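Local coordinates for protein arginase (Thermus thermophilus, PDB 2EF5) that probably hydrolyses L-arginine to L-ornithine and urea, the last step of the urea cycle, using two manganese ions per subunit, at residues G93-G105 and G132-G144. Sequence-based numbering, arbitrary orientation.
Sequences GGDHSLSMGSVAG and GNVHGMPLAVLSG. With MN (manganese (II) ion), chain H.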
# COMPACT_ATOMS: atom_id res chain seq x y z
N GLY A 93 -38.71 -14.16 13.88
CA GLY A 93 -39.20 -12.85 13.58
C GLY A 93 -39.59 -12.46 12.19
O GLY A 93 -39.61 -13.24 11.24
N GLY A 94 -39.98 -11.19 12.16
CA GLY A 94 -40.33 -10.51 10.95
C GLY A 94 -39.11 -9.61 10.97
O GLY A 94 -37.99 -10.11 10.88
N ASP A 95 -39.33 -8.31 11.17
CA ASP A 95 -38.25 -7.33 11.19
C ASP A 95 -37.11 -7.65 12.14
O ASP A 95 -37.33 -8.12 13.26
CB ASP A 95 -38.78 -5.95 11.60
CG ASP A 95 -39.87 -5.44 10.70
OD1 ASP A 95 -39.77 -5.67 9.47
OD2 ASP A 95 -40.81 -4.80 11.21
N HIS A 96 -35.90 -7.35 11.71
CA HIS A 96 -34.72 -7.57 12.53
C HIS A 96 -34.74 -6.61 13.72
O HIS A 96 -33.96 -6.74 14.66
CB HIS A 96 -33.45 -7.35 11.72
CG HIS A 96 -32.29 -8.18 12.19
ND1 HIS A 96 -31.21 -8.47 11.38
CD2 HIS A 96 -32.08 -8.81 13.36
CE1 HIS A 96 -30.39 -9.27 12.04
NE2 HIS A 96 -30.89 -9.50 13.24
N SER A 97 -35.65 -5.63 13.67
CA SER A 97 -35.80 -4.65 14.74
C SER A 97 -36.05 -5.36 16.07
O SER A 97 -35.69 -4.85 17.12
CB SER A 97 -36.98 -3.72 14.45
OG SER A 97 -36.78 -2.97 13.27
N LEU A 98 -36.69 -6.52 16.01
CA LEU A 98 -37.00 -7.29 17.21
C LEU A 98 -35.75 -7.62 18.03
O LEU A 98 -35.84 -7.86 19.23
CB LEU A 98 -37.72 -8.59 16.84
CG LEU A 98 -36.93 -9.66 16.06
CD1 LEU A 98 -36.01 -10.43 16.99
CD2 LEU A 98 -37.92 -10.62 15.41
N SER A 99 -34.59 -7.62 17.38
CA SER A 99 -33.35 -7.93 18.08
C SER A 99 -33.00 -6.94 19.18
O SER A 99 -32.24 -7.28 20.09
CB SER A 99 -32.18 -8.05 17.09
OG SER A 99 -32.31 -9.23 16.31
N MET A 100 -33.54 -5.72 19.12
CA MET A 100 -33.26 -4.75 20.16
C MET A 100 -33.80 -5.32 21.46
O MET A 100 -33.19 -5.17 22.52
CB MET A 100 -33.94 -3.41 19.85
CG MET A 100 -33.42 -2.70 18.61
SD MET A 100 -34.19 -1.08 18.35
CE MET A 100 -35.85 -1.55 17.93
N GLY A 101 -34.95 -5.97 21.37
CA GLY A 101 -35.55 -6.56 22.55
C GLY A 101 -35.01 -7.95 22.87
O GLY A 101 -34.84 -8.29 24.05
N SER A 102 -34.73 -8.75 21.85
CA SER A 102 -34.24 -10.11 22.10
C SER A 102 -32.86 -10.13 22.72
O SER A 102 -32.63 -10.85 23.70
CB SER A 102 -34.25 -10.94 20.81
OG SER A 102 -33.28 -10.49 19.88
N VAL A 103 -31.93 -9.34 22.18
CA VAL A 103 -30.57 -9.30 22.72
C VAL A 103 -30.56 -8.73 24.13
O VAL A 103 -29.96 -9.31 25.03
CB VAL A 103 -29.62 -8.48 21.82
CG1 VAL A 103 -28.23 -8.42 22.43
CG2 VAL A 103 -29.55 -9.12 20.43
N ALA A 104 -31.22 -7.59 24.32
CA ALA A 104 -31.28 -6.94 25.63
C ALA A 104 -31.93 -7.87 26.65
O ALA A 104 -31.49 -7.95 27.80
CB ALA A 104 -32.07 -5.63 25.53
N GLY A 105 -32.98 -8.57 26.23
CA GLY A 105 -33.67 -9.47 27.12
C GLY A 105 -32.87 -10.72 27.43
O GLY A 105 -32.75 -11.11 28.59
N GLY A 132 -35.17 5.79 6.79
CA GLY A 132 -35.76 5.91 8.13
C GLY A 132 -36.27 4.60 8.73
O GLY A 132 -36.90 4.60 9.79
N ASN A 133 -36.01 3.48 8.06
CA ASN A 133 -36.47 2.19 8.57
C ASN A 133 -35.72 1.80 9.84
O ASN A 133 -34.48 1.75 9.86
CB ASN A 133 -36.27 1.10 7.51
CG ASN A 133 -37.30 1.18 6.40
OD1 ASN A 133 -37.07 0.69 5.29
ND2 ASN A 133 -38.44 1.80 6.69
N VAL A 134 -36.47 1.52 10.89
CA VAL A 134 -35.86 1.14 12.16
C VAL A 134 -35.17 -0.22 12.06
O VAL A 134 -34.15 -0.45 12.72
CB VAL A 134 -36.91 1.09 13.29
CG1 VAL A 134 -36.26 0.62 14.59
CG2 VAL A 134 -37.53 2.47 13.48
N HIS A 135 -35.70 -1.12 11.24
CA HIS A 135 -35.08 -2.44 11.12
C HIS A 135 -33.70 -2.37 10.47
O HIS A 135 -33.05 -3.39 10.25
CB HIS A 135 -36.01 -3.41 10.37
CG HIS A 135 -36.52 -2.90 9.06
ND1 HIS A 135 -35.71 -2.68 7.97
CD2 HIS A 135 -37.78 -2.62 8.64
CE1 HIS A 135 -36.44 -2.30 6.94
NE2 HIS A 135 -37.71 -2.26 7.32
N GLY A 136 -33.25 -1.15 10.20
CA GLY A 136 -31.93 -0.95 9.62
C GLY A 136 -31.03 -0.30 10.65
O GLY A 136 -29.94 0.17 10.33
N MET A 137 -31.48 -0.26 11.91
CA MET A 137 -30.72 0.35 12.99
C MET A 137 -30.60 -0.46 14.30
O MET A 137 -29.93 -0.01 15.23
CB MET A 137 -31.34 1.71 13.37
CG MET A 137 -32.10 2.43 12.27
SD MET A 137 -32.95 3.91 12.89
CE MET A 137 -32.82 4.99 11.46
N PRO A 138 -31.20 -1.66 14.38
CA PRO A 138 -31.10 -2.42 15.63
C PRO A 138 -29.73 -2.68 16.24
O PRO A 138 -29.57 -2.58 17.46
CB PRO A 138 -31.85 -3.71 15.31
CG PRO A 138 -31.57 -3.91 13.87
CD PRO A 138 -31.77 -2.51 13.31
N LEU A 139 -28.74 -3.03 15.42
CA LEU A 139 -27.42 -3.31 15.96
C LEU A 139 -26.79 -2.03 16.50
O LEU A 139 -26.07 -2.07 17.50
CB LEU A 139 -26.51 -3.94 14.90
CG LEU A 139 -25.14 -4.44 15.40
CD1 LEU A 139 -25.33 -5.34 16.62
CD2 LEU A 139 -24.43 -5.19 14.29
N ALA A 140 -27.05 -0.91 15.85
CA ALA A 140 -26.51 0.37 16.31
C ALA A 140 -27.13 0.63 17.68
O ALA A 140 -26.42 0.86 18.66
CB ALA A 140 -26.87 1.48 15.34
N VAL A 141 -28.45 0.58 17.74
CA VAL A 141 -29.18 0.81 18.99
C VAL A 141 -28.61 -0.07 20.11
O VAL A 141 -28.28 0.41 21.19
CB VAL A 141 -30.68 0.49 18.83
CG1 VAL A 141 -31.38 0.54 20.18
CG2 VAL A 141 -31.31 1.49 17.87
N LEU A 142 -28.51 -1.37 19.85
CA LEU A 142 -27.98 -2.30 20.84
C LEU A 142 -26.60 -1.86 21.29
O LEU A 142 -26.20 -2.11 22.43
CB LEU A 142 -27.90 -3.72 20.27
CG LEU A 142 -29.24 -4.45 20.14
CD1 LEU A 142 -29.05 -5.69 19.26
CD2 LEU A 142 -29.75 -4.85 21.53
N SER A 143 -25.87 -1.21 20.39
CA SER A 143 -24.52 -0.74 20.70
C SER A 143 -24.53 0.63 21.36
O SER A 143 -23.48 1.20 21.66
CB SER A 143 -23.67 -0.68 19.42
OG SER A 143 -23.47 -1.98 18.89
N GLY A 144 -25.73 1.17 21.59
CA GLY A 144 -25.86 2.46 22.24
C GLY A 144 -25.86 3.68 21.33
O GLY A 144 -25.67 4.79 21.81
MN MN H . -30.76 -7.56 9.43
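Met100 and Leu142 carry most of the apolar packing between 93-105 and 132-144. Leu142 is a knob in a hole formed by Ser99, Met100, Val103 and Ala104. Its CD2 lies 3.6 Å from Val103 CB, and its CD1 meets Val103 CG2. An alanine in place of Leu142 would probably leave this hole unfilled and Val103 without its partner across the helices. Met100 SD lies 3.7 Å from Val141 CG1. The bend at chi3 (-69°) turns CE toward Val134 CG1. Met100 CG rests against Pro138 CB at 3.8 Å.

At the other end Asp95 OD1 approaches His135 CD2 obliquely at 3.7 Å without a hydrogen bond, carboxylate and ring planes 33° apart. Asp95 OD2 is hydrogen-bonded to Leu12 N.

His96 binds manganese through ND1 at 2.2 Å; Asp118, Asp122 and Asp217 complete the protein ligands of this ion. His96 NE2 is hydrogen-bonded to Ser215 OG, which should help fix the ring. Pro138 CB packs on His96 O, beside the metal site.

Helices 99-105 and 138-142 cross at -38°. In the arginase alpha/beta fold, 93-105 continues strand 87-93 of the parallel sheet, placing His96 just past its C-terminal end. Trp116 of strand 113-117 and helices 66-81 and 148-154 touch both segments.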